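PDB 1W2W: 5-methylthioribose-1-phosphate isomerase from Saccharomyces cerevisiae, which catalyses the interconversion of 5-methylthioribose 1-phosphate and 5-methylthioribulose 1-phosphate in the methionine salvage pathway. Local coordinates for residues A[6-11]-A[60-65]; A[181-186]-A[191-196]; A[189-192]-A[198-201]. One frame throughout, in Å; residues are numbered along the deposited sequence.

Contact 1 of 3, residues A[6-11]-A[60-65]; sequences IVFDRS and GSLSVL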
ATOM      1  N   ILE A   6      -3.613  -4.435 -26.223  1.00  3.92           N
ATOM      2  CA  ILE A   6      -3.561  -3.754 -27.514  1.00  4.49           C
ATOM      3  C   ILE A   6      -4.161  -4.670 -28.562  1.00  4.77           C
ATOM      4  O   ILE A   6      -3.706  -5.800 -28.727  1.00  6.22           O
ATOM      5  CB  ILE A   6      -2.097  -3.394 -27.860  1.00  4.91           C
ATOM      6  CG1 ILE A   6      -1.557  -2.377 -26.845  1.00  4.38           C
ATOM      7  CG2 ILE A   6      -1.990  -2.836 -29.292  1.00  5.80           C
ATOM      8  CD1 ILE A   6      -0.034  -2.296 -26.824  1.00  7.10           C
ATOM      9  N   VAL A   7      -5.187  -4.190 -29.255  1.00  3.63           N
ATOM     10  CA  VAL A   7      -5.812  -5.004 -30.287  1.00  4.02           C
ATOM     11  C   VAL A   7      -5.412  -4.419 -31.634  1.00  4.13           C
ATOM     12  O   VAL A   7      -5.880  -3.339 -32.015  1.00  6.46           O
ATOM     13  CB  VAL A   7      -7.332  -5.060 -30.136  1.00  2.88           C
ATOM     14  CG1 VAL A   7      -7.939  -5.948 -31.230  1.00  3.15           C
ATOM     15  CG2 VAL A   7      -7.699  -5.620 -28.750  1.00  3.32           C
ATOM     16  N   PHE A   8      -4.555  -5.167 -32.324  1.00  4.18           N
ATOM     17  CA  PHE A   8      -3.909  -4.747 -33.567  1.00  4.30           C
ATOM     18  C   PHE A   8      -4.415  -5.632 -34.700  1.00  4.87           C
ATOM     19  O   PHE A   8      -4.033  -6.796 -34.795  1.00  6.40           O
ATOM     20  CB  PHE A   8      -2.386  -4.907 -33.406  1.00  4.29           C
ATOM     21  CG  PHE A   8      -1.607  -4.683 -34.669  1.00  4.23           C
ATOM     22  CD1 PHE A   8      -2.026  -3.753 -35.608  1.00  4.99           C
ATOM     23  CD2 PHE A   8      -0.441  -5.403 -34.918  1.00  3.79           C
ATOM     24  CE1 PHE A   8      -1.299  -3.552 -36.780  1.00  6.29           C
ATOM     25  CE2 PHE A   8       0.290  -5.205 -36.072  1.00  4.75           C
ATOM     26  CZ  PHE A   8      -0.138  -4.276 -37.009  1.00  6.10           C
ATOM     27  N   ASP A   9      -5.291  -5.103 -35.551  1.00  5.27           N
ATOM     28  CA  ASP A   9      -5.741  -5.858 -36.711  1.00  5.35           C
ATOM     29  C   ASP A   9      -4.821  -5.525 -37.879  1.00  6.08           C
ATOM     30  O   ASP A   9      -4.888  -4.427 -38.443  1.00  6.03           O
ATOM     31  CB  ASP A   9      -7.181  -5.465 -37.040  1.00  5.68           C
ATOM     32  CG  ASP A   9      -7.755  -6.238 -38.200  1.00  5.84           C
ATOM     33  OD1 ASP A   9      -7.034  -6.986 -38.900  1.00  4.78           O
ATOM     34  OD2 ASP A   9      -8.959  -6.148 -38.485  1.00  5.95           O
ATOM     35  N   ARG A  10      -3.970  -6.485 -38.227  1.00  5.81           N
ATOM     36  CA  ARG A  10      -2.917  -6.281 -39.214  1.00  5.78           C
ATOM     37  C   ARG A  10      -3.328  -6.826 -40.574  1.00  5.59           C
ATOM     38  O   ARG A  10      -2.533  -6.841 -41.517  1.00  6.92           O
ATOM     39  CB  ARG A  10      -1.636  -6.959 -38.725  1.00  6.28           C
ATOM     40  CG  ARG A  10      -1.678  -8.483 -38.818  1.00  6.07           C
ATOM     41  CD  ARG A  10      -0.365  -9.160 -38.437  1.00  4.18           C
ATOM     42  NE  ARG A  10      -0.050  -8.961 -37.025  1.00  5.32           N
ATOM     43  CZ  ARG A  10       1.099  -9.321 -36.461  1.00  4.28           C
ATOM     44  NH1 ARG A  10       2.047  -9.895 -37.193  1.00  4.76           N
ATOM     45  NH2 ARG A  10       1.299  -9.103 -35.168  1.00  5.97           N
ATOM     46  N   SER A  11      -4.574  -7.271 -40.676  1.00  4.19           N
ATOM     47  CA  SER A  11      -5.008  -8.081 -41.809  1.00  5.31           C
ATOM     48  C   SER A  11      -4.982  -7.315 -43.131  1.00  5.66           C
ATOM     49  O   SER A  11      -4.817  -7.911 -44.201  1.00  4.44           O
ATOM     50  CB  SER A  11      -6.395  -8.657 -41.552  1.00  5.67           C
ATOM     51  OG  SER A  11      -7.378  -7.643 -41.594  1.00  6.36           O
ATOM     52  N   GLY A  60       2.942   3.139 -28.879  1.00 11.29           N
ATOM     53  CA  GLY A  60       3.668   4.270 -29.452  1.00 10.82           C
ATOM     54  C   GLY A  60       4.037   4.026 -30.910  1.00 12.07           C
ATOM     55  O   GLY A  60       3.736   4.850 -31.791  1.00 11.22           O
ATOM     56  N   SER A  61       4.689   2.890 -31.158  1.00 11.25           N
ATOM     57  CA  SER A  61       5.073   2.476 -32.501  1.00 12.45           C
ATOM     58  C   SER A  61       3.858   2.374 -33.431  1.00 13.06           C
ATOM     59  O   SER A  61       3.882   2.883 -34.545  1.00 13.48           O
ATOM     60  CB  SER A  61       5.823   1.142 -32.451  1.00 13.15           C
ATOM     61  OG  SER A  61       7.023   1.280 -31.708  1.00 13.45           O
ATOM     62  N   LEU A  62       2.800   1.717 -32.968  1.00 11.97           N
ATOM     63  CA  LEU A  62       1.583   1.563 -33.750  1.00 12.86           C
ATOM     64  C   LEU A  62       0.947   2.906 -34.096  1.00 12.45           C
ATOM     65  O   LEU A  62       0.413   3.070 -35.201  1.00 12.34           O
ATOM     66  CB  LEU A  62       0.567   0.656 -33.044  1.00 12.34           C
ATOM     67  CG  LEU A  62       0.899  -0.834 -33.077  1.00 11.93           C
ATOM     68  CD1 LEU A  62      -0.027  -1.577 -32.125  1.00 14.38           C
ATOM     69  CD2 LEU A  62       0.758  -1.401 -34.479  1.00 14.23           C
ATOM     70  N   SER A  63       1.007   3.866 -33.176  1.00 12.67           N
ATOM     71  CA  SER A  63       0.380   5.166 -33.414  1.00 13.49           C
ATOM     72  C   SER A  63       1.081   5.944 -34.533  1.00 13.87           C
ATOM     73  O   SER A  63       0.451   6.763 -35.209  1.00 14.79           O
ATOM     74  CB  SER A  63       0.274   6.002 -32.129  1.00 13.22           C
ATOM     75  OG  SER A  63       1.508   6.623 -31.802  1.00 13.94           O
ATOM     76  N   VAL A  64       2.373   5.690 -34.725  1.00 13.82           N
ATOM     77  CA  VAL A  64       3.099   6.272 -35.858  1.00 13.56           C
ATOM     78  C   VAL A  64       2.573   5.661 -37.161  1.00 13.97           C
ATOM     79  O   VAL A  64       2.330   6.362 -38.159  1.00 13.76           O
ATOM     80  CB  VAL A  64       4.618   6.027 -35.734  1.00 12.58           C
ATOM     81  CG1 VAL A  64       5.366   6.736 -36.864  1.00 13.70           C
ATOM     82  CG2 VAL A  64       5.152   6.523 -34.398  1.00 12.41           C
ATOM     83  N   LEU A  65       2.384   4.347 -37.161  1.00 13.99           N
ATOM     84  CA  LEU A  65       1.860   3.679 -38.347  1.00 13.32           C
ATOM     85  C   LEU A  65       0.434   4.125 -38.674  1.00 13.66           C
ATOM     86  O   LEU A  65       0.128   4.418 -39.832  1.00 14.04           O
ATOM     87  CB  LEU A  65       1.950   2.151 -38.229  1.00 13.05           C
ATOM     88  CG  LEU A  65       1.345   1.349 -39.397  1.00 12.16           C
ATOM     89  CD1 LEU A  65       2.086   1.640 -40.711  1.00 13.83           C
ATOM     90  CD2 LEU A  65       1.378  -0.145 -39.096  1.00 12.74           C
TER

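Contact 2 of 3, residues A[181-186]-A[191-196]; sequences CNTGSL and YGTALG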
ATOM      1  N   CYS A 181       3.385  -5.173  -9.326  1.00  9.76           N
ATOM      2  CA  CYS A 181       2.947  -4.436 -10.512  1.00  9.38           C
ATOM      3  C   CYS A 181       2.148  -5.352 -11.439  1.00  9.01           C
ATOM      4  O   CYS A 181       1.550  -6.341 -10.989  1.00  9.13           O
ATOM      5  CB  CYS A 181       4.126  -3.802 -11.261  1.00  8.02           C
ATOM      6  SG  CYS A 181       3.658  -2.331 -12.234  1.00 15.56           S
ATOM      7  N   ASN A 182       2.139  -5.005 -12.722  1.00  8.68           N
ATOM      8  CA  ASN A 182       1.521  -5.856 -13.729  1.00  9.21           C
ATOM      9  C   ASN A 182       2.499  -6.056 -14.883  1.00  9.52           C
ATOM     10  O   ASN A 182       2.961  -5.090 -15.511  1.00  8.54           O
ATOM     11  CB  ASN A 182       0.176  -5.300 -14.226  1.00  9.64           C
ATOM     12  CG  ASN A 182      -0.383  -6.122 -15.385  1.00 11.15           C
ATOM     13  OD1 ASN A 182      -0.214  -5.764 -16.558  1.00  9.33           O
ATOM     14  ND2 ASN A 182      -1.013  -7.247 -15.066  1.00  8.77           N
ATOM     15  N   THR A 183       2.806  -7.320 -15.149  1.00  8.85           N
ATOM     16  CA  THR A 183       3.773  -7.667 -16.182  1.00 10.49           C
ATOM     17  C   THR A 183       3.215  -8.741 -17.107  1.00 10.29           C
ATOM     18  O   THR A 183       3.979  -9.504 -17.707  1.00 10.64           O
ATOM     19  CB  THR A 183       5.075  -8.168 -15.550  1.00 10.24           C
ATOM     20  OG1 THR A 183       4.790  -9.290 -14.700  1.00 10.67           O
ATOM     21  CG2 THR A 183       5.673  -7.096 -14.633  1.00 10.97           C
ATOM     22  N   GLY A 184       1.892  -8.797 -17.227  1.00  9.46           N
ATOM     23  CA  GLY A 184       1.260  -9.893 -17.947  1.00  9.44           C
ATOM     24  C   GLY A 184       0.877  -9.508 -19.369  1.00 10.12           C
ATOM     25  O   GLY A 184       1.561  -8.728 -20.026  1.00  9.64           O
ATOM     26  N   SER A 185      -0.229 -10.066 -19.842  1.00  9.75           N
ATOM     27  CA  SER A 185      -0.735  -9.715 -21.166  1.00 10.93           C
ATOM     28  C   SER A 185      -1.195  -8.266 -21.200  1.00 11.63           C
ATOM     29  O   SER A 185      -1.213  -7.647 -22.264  1.00 12.16           O
ATOM     30  CB  SER A 185      -1.877 -10.658 -21.545  1.00 11.08           C
ATOM     31  OG  SER A 185      -1.405 -11.998 -21.549  1.00 10.55           O
ATOM     32  N   LEU A 186      -1.549  -7.713 -20.040  1.00 11.59           N
ATOM     33  CA  LEU A 186      -1.939  -6.308 -20.009  1.00 11.45           C
ATOM     34  C   LEU A 186      -0.786  -5.316 -20.128  1.00 11.60           C
ATOM     35  O   LEU A 186      -1.023  -4.130 -20.371  1.00 12.36           O
ATOM     36  CB  LEU A 186      -2.819  -5.994 -18.791  1.00 12.24           C
ATOM     37  CG  LEU A 186      -4.199  -6.663 -18.813  1.00 11.74           C
ATOM     38  CD1 LEU A 186      -4.830  -6.661 -17.415  1.00 10.56           C
ATOM     39  CD2 LEU A 186      -5.124  -5.965 -19.821  1.00 10.23           C
ATOM     40  N   TYR A 191       1.132 -12.780 -22.761  1.00 11.13           N
ATOM     41  CA  TYR A 191       1.907 -13.724 -21.943  1.00 10.81           C
ATOM     42  C   TYR A 191       2.738 -13.080 -20.811  1.00 10.71           C
ATOM     43  O   TYR A 191       2.577 -13.420 -19.633  1.00 12.07           O
ATOM     44  CB  TYR A 191       2.764 -14.660 -22.797  1.00 10.58           C
ATOM     45  CG  TYR A 191       3.158 -15.910 -22.048  1.00 11.64           C
ATOM     46  CD1 TYR A 191       2.253 -16.955 -21.904  1.00 13.10           C
ATOM     47  CD2 TYR A 191       4.415 -16.038 -21.472  1.00 12.11           C
ATOM     48  CE1 TYR A 191       2.591 -18.100 -21.223  1.00 13.54           C
ATOM     49  CE2 TYR A 191       4.768 -17.180 -20.784  1.00 12.94           C
ATOM     50  CZ  TYR A 191       3.844 -18.207 -20.658  1.00 13.76           C
ATOM     51  OH  TYR A 191       4.146 -19.363 -19.984  1.00 13.58           O
ATOM     52  N   GLY A 192       3.606 -12.132 -21.156  1.00 10.40           N
ATOM     53  CA  GLY A 192       4.185 -11.268 -20.138  1.00 10.88           C
ATOM     54  C   GLY A 192       5.605 -11.664 -19.762  1.00 11.29           C
ATOM     55  O   GLY A 192       6.156 -12.650 -20.271  1.00 11.19           O
ATOM     56  N   THR A 193       6.181 -10.890 -18.848  1.00  9.98           N
ATOM     57  CA  THR A 193       7.570 -11.069 -18.453  1.00 10.90           C
ATOM     58  C   THR A 193       7.599 -11.776 -17.104  1.00 10.37           C
ATOM     59  O   THR A 193       7.606 -12.998 -17.081  1.00 10.12           O
ATOM     60  CB  THR A 193       8.336  -9.743 -18.458  1.00 11.28           C
ATOM     61  OG1 THR A 193       7.687  -8.787 -17.599  1.00 11.22           O
ATOM     62  CG2 THR A 193       8.276  -9.126 -19.848  1.00 11.67           C
ATOM     63  N   ALA A 194       7.588 -11.055 -15.988  1.00  9.71           N
ATOM     64  CA  ALA A 194       7.542 -11.766 -14.706  1.00  9.78           C
ATOM     65  C   ALA A 194       6.289 -12.654 -14.623  1.00  9.00           C
ATOM     66  O   ALA A 194       6.364 -13.789 -14.159  1.00 10.10           O
ATOM     67  CB  ALA A 194       7.630 -10.801 -13.513  1.00  8.97           C
ATOM     68  N   LEU A 195       5.138 -12.154 -15.065  1.00  9.87           N
ATOM     69  CA  LEU A 195       3.932 -12.984 -15.048  1.00 10.25           C
ATOM     70  C   LEU A 195       4.047 -14.136 -16.049  1.00  9.99           C
ATOM     71  O   LEU A 195       3.424 -15.176 -15.857  1.00  9.99           O
ATOM     72  CB  LEU A 195       2.644 -12.180 -15.276  1.00  9.61           C
ATOM     73  CG  LEU A 195       1.367 -12.882 -14.784  1.00 11.64           C
ATOM     74  CD1 LEU A 195       1.365 -12.994 -13.259  1.00 10.77           C
ATOM     75  CD2 LEU A 195       0.130 -12.125 -15.255  1.00 12.15           C
ATOM     76  N   GLY A 196       4.855 -13.951 -17.090  1.00  9.42           N
ATOM     77  CA  GLY A 196       5.184 -15.030 -18.016  1.00 10.33           C
ATOM     78  C   GLY A 196       5.858 -16.202 -17.320  1.00  9.15           C
ATOM     79  O   GLY A 196       5.513 -17.366 -17.533  1.00 10.38           O
TER

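Contact 3 of 3, residues A[189-192]-A[198-201]; sequences SGYG and IRSL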
ATOM      1  N   SER A 189       2.637  -7.596 -25.358  1.00 11.73           N
ATOM      2  CA  SER A 189       1.860  -8.089 -26.487  1.00 12.96           C
ATOM      3  C   SER A 189       1.081  -9.340 -26.072  1.00 12.88           C
ATOM      4  O   SER A 189       0.274  -9.863 -26.860  1.00 13.60           O
ATOM      5  CB  SER A 189       2.785  -8.419 -27.671  1.00 12.64           C
ATOM      6  OG  SER A 189       3.618  -9.522 -27.335  1.00 13.51           O
ATOM      7  N   GLY A 190       1.314  -9.830 -24.853  1.00 11.83           N
ATOM      8  CA  GLY A 190       0.694 -11.068 -24.409  1.00 11.84           C
ATOM      9  C   GLY A 190       1.663 -11.985 -23.683  1.00 11.52           C
ATOM     10  O   GLY A 190       2.860 -11.962 -23.954  1.00 10.82           O
ATOM     11  N   TYR A 191       1.132 -12.780 -22.761  1.00 11.13           N
ATOM     12  CA  TYR A 191       1.907 -13.724 -21.943  1.00 10.81           C
ATOM     13  C   TYR A 191       2.738 -13.080 -20.811  1.00 10.71           C
ATOM     14  O   TYR A 191       2.577 -13.420 -19.633  1.00 12.07           O
ATOM     15  CB  TYR A 191       2.764 -14.660 -22.797  1.00 10.58           C
ATOM     16  CG  TYR A 191       3.158 -15.910 -22.048  1.00 11.64           C
ATOM     17  CD1 TYR A 191       2.253 -16.955 -21.904  1.00 13.10           C
ATOM     18  CD2 TYR A 191       4.415 -16.038 -21.472  1.00 12.11           C
ATOM     19  CE1 TYR A 191       2.591 -18.100 -21.223  1.00 13.54           C
ATOM     20  CE2 TYR A 191       4.768 -17.180 -20.784  1.00 12.94           C
ATOM     21  CZ  TYR A 191       3.844 -18.207 -20.658  1.00 13.76           C
ATOM     22  OH  TYR A 191       4.146 -19.363 -19.984  1.00 13.58           O
ATOM     23  N   GLY A 192       3.606 -12.132 -21.156  1.00 10.40           N
ATOM     24  CA  GLY A 192       4.185 -11.268 -20.138  1.00 10.88           C
ATOM     25  C   GLY A 192       5.605 -11.664 -19.762  1.00 11.29           C
ATOM     26  O   GLY A 192       6.156 -12.650 -20.271  1.00 11.19           O
ATOM     27  N   ILE A 198       5.676 -16.863 -14.170  1.00  9.91           N
ATOM     28  CA  ILE A 198       4.660 -17.441 -13.299  1.00  9.73           C
ATOM     29  C   ILE A 198       3.713 -18.342 -14.104  1.00 10.35           C
ATOM     30  O   ILE A 198       3.349 -19.446 -13.659  1.00 10.92           O
ATOM     31  CB  ILE A 198       3.944 -16.300 -12.548  1.00  9.29           C
ATOM     32  CG1 ILE A 198       4.868 -15.779 -11.434  1.00 10.13           C
ATOM     33  CG2 ILE A 198       2.584 -16.745 -11.991  1.00 12.52           C
ATOM     34  CD1 ILE A 198       4.500 -14.356 -10.989  1.00  9.67           C
ATOM     35  N   ARG A 199       3.342 -17.899 -15.302  1.00 10.51           N
ATOM     36  CA  ARG A 199       2.512 -18.733 -16.161  1.00 10.68           C
ATOM     37  C   ARG A 199       3.198 -20.031 -16.553  1.00 12.44           C
ATOM     38  O   ARG A 199       2.556 -21.087 -16.581  1.00 13.07           O
ATOM     39  CB  ARG A 199       2.052 -17.967 -17.401  1.00 11.80           C
ATOM     40  CG  ARG A 199       0.932 -16.999 -17.092  1.00 11.37           C
ATOM     41  CD  ARG A 199       0.619 -16.032 -18.232  1.00 13.55           C
ATOM     42  NE  ARG A 199      -0.704 -15.439 -18.033  1.00 13.09           N
ATOM     43  CZ  ARG A 199      -1.035 -14.202 -18.382  1.00 13.03           C
ATOM     44  NH1 ARG A 199      -0.136 -13.410 -18.960  1.00 11.88           N
ATOM     45  NH2 ARG A 199      -2.270 -13.763 -18.164  1.00 12.67           N
ATOM     46  N   SER A 200       4.489 -19.956 -16.866  1.00 12.46           N
ATOM     47  CA  SER A 200       5.263 -21.158 -17.184  1.00 12.66           C
ATOM     48  C   SER A 200       5.374 -22.099 -15.993  1.00 13.07           C
ATOM     49  O   SER A 200       5.228 -23.325 -16.135  1.00 12.13           O
ATOM     50  CB  SER A 200       6.655 -20.795 -17.698  1.00 11.08           C
ATOM     51  OG  SER A 200       6.554 -20.141 -18.955  1.00 14.30           O
ATOM     52  N   LEU A 201       5.619 -21.523 -14.819  1.00 11.96           N
ATOM     53  CA  LEU A 201       5.622 -22.309 -13.590  1.00 13.03           C
ATOM     54  C   LEU A 201       4.273 -22.991 -13.349  1.00 11.72           C
ATOM     55  O   LEU A 201       4.210 -24.142 -12.895  1.00 12.50           O
ATOM     56  CB  LEU A 201       6.033 -21.436 -12.403  1.00 11.58           C
ATOM     57  CG  LEU A 201       7.535 -21.124 -12.305  1.00 11.63           C
ATOM     58  CD1 LEU A 201       7.767 -20.070 -11.216  1.00 11.68           C
ATOM     59  CD2 LEU A 201       8.344 -22.400 -11.982  1.00 12.02           C
TER

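Contact 1 of 3, residues A[6-11]-A[60-65]
Ile6 and Phe8 of the N-terminal strand 6-9 pack on Leu62 of helix 53-73 in a small, buried, wholly apolar strand-on-helix contact. The strand lies at one border of a three-stranded antiparallel sheet, whose middle strand 17-21 pairs with it through backbone bonds of Val7 with Lys19 and Asp9 with Ser17. The contact thus joins this sheet to the helical part of the N-terminal piece of the isomerase, away from its predicted active-site cysteine. The backbones stay well apart, 8.4 Å between Phe8 CA and Leu62 CA, and a single leucine spans the distance with its two methyl branches. One branch goes to each strand residue. Leu62 CD2 sits almost centrally over one face of the Phe8 ring, 3.7 Å from the ring centroid and only 10° off its normal, a CH-pi contact. On the opposite face of the same ring lies Arg10 CB, offset toward the rim, so the phenyl group is sandwiched between an aliphatic carbon of its own segment and the helix methyl. Phe8 has CG anti to its amide nitrogen (chi1 172°), which carries the ring out toward the helix. Ile144 of the long helix 129-168 and Val16 also touch this side chain, while Val18 of the middle strand packs on Leu62. Replacing Phe8 with an alanine would probably leave Leu62 CD2 without the flat surface it rests on and open a gap between strand and helix. At the end of the strand, Asp9 OD1 accepts the amide of Ser11 in an Asx turn. Leu62's other branch completes the apolar contact: its CD1 lies 3.7 Å from Ile6 CG2.

Contact 2 of 3, residues A[181-186]-A[191-196]
Gly184 and Gly192 bring the two limbs of the loop between strand 174-179 and helix 194-210 within 3.9 Å of each other, CA to CA, and the amide of Thr193 bonds to Thr183 O almost in line with the carbonyl, at 2.8 Å. The loop belongs to an eIF-2B-like domain, of a family grouped with the Rossmann-like ones, and puts Thr193 at the helix N-cap position, although its side chain makes no capping bond. A beta carbon has little room at either glycine: on Gly184 it would run into Leu195 CD2 as that side chain now stands; on Gly192 it would strike Thr183 O and Gly184 CA, and at this backbone conformation also the preceding carbonyl oxygen. Leu195 CD2 lies 3.7 Å from Gly184 CA. Thr183 uses its side chain as well as its carbonyl. With OG1 held between amide nitrogen and carbonyl carbon (chi1 57°), the hydroxyl oxygen accepts the amide of Leu195 in the first turn of the helix, in a rather bent bond of 139°, while Ala194 CB packs against it. Cys181, the predicted transition-state stabiliser, lies near the start of this loop. Its backbone meets polar side chains of another chain, and the amides of Ser185 and Leu186 each meet an acidic side chain there. At the far end of the turn, Ser185 OG accepts the amide of Tyr191, the two atoms 2.9 Å apart.

Contact 3 of 3, residues A[189-192]-A[198-201]
Arg199, the first residue of helix segment 198-201 to meet the loop 189-192, does so along the length of its side chain. Its CB lies 3.7 Å from Tyr191 CZ, and its CD is offset toward the rim over one face of the tyrosine ring. The chain is extended from CG to NE and runs past the tyrosine in the opposite direction, ring and guanidinium planes 37° apart. This takes NH1 back to Tyr191 O at 2.8 Å. The oxygen lies in the guanidinium plane, whereas NH1 stands 45° out of the carbonyl plane. Outside the two segments, NE and NH2 are each salt-bridged to acid on another protein chain. Next, Ser200 OG accepts the phenol proton of Tyr191 OH at 2.7 Å, lying at the ring's edge and in its plane; Asp156 of helix 129-168 also bonds to this serine hydroxyl. Tyr191 is therefore gripped at both its ends by consecutive helix residues, its carbonyl by Arg199 and its phenol by Ser200, which ties the loop to the helix at two points. Since one guanidinium serves both the loop carbonyl and acid on the other chain, its charge is probably balanced across the chain boundary while the loop is held.

Overall arrangement
Contact 1 comes first along the chain, in the N-terminal part; contacts 2 and 3 follow near the end of this fragment and overlap. Contact 1 joins sheet strand 6-9 to helix 53-73 and lies about 20 Å and 22 Å, centre to centre, from contacts 2 and 3, touching neither. Those two are neighbours, with centres about 6 Å apart. They share Tyr191 and Gly192 and both use helix 194-210: contact 2 shapes the turn leading into it, contact 3 ties the loop to the following turn of the same helix. The long helix 129-168 touches all three. Contact 1 thus belongs to the chain's interior, while contacts 2 and 3 both meet another protein chain, and contact 2 holds Cys181, the predicted transition-state stabiliser.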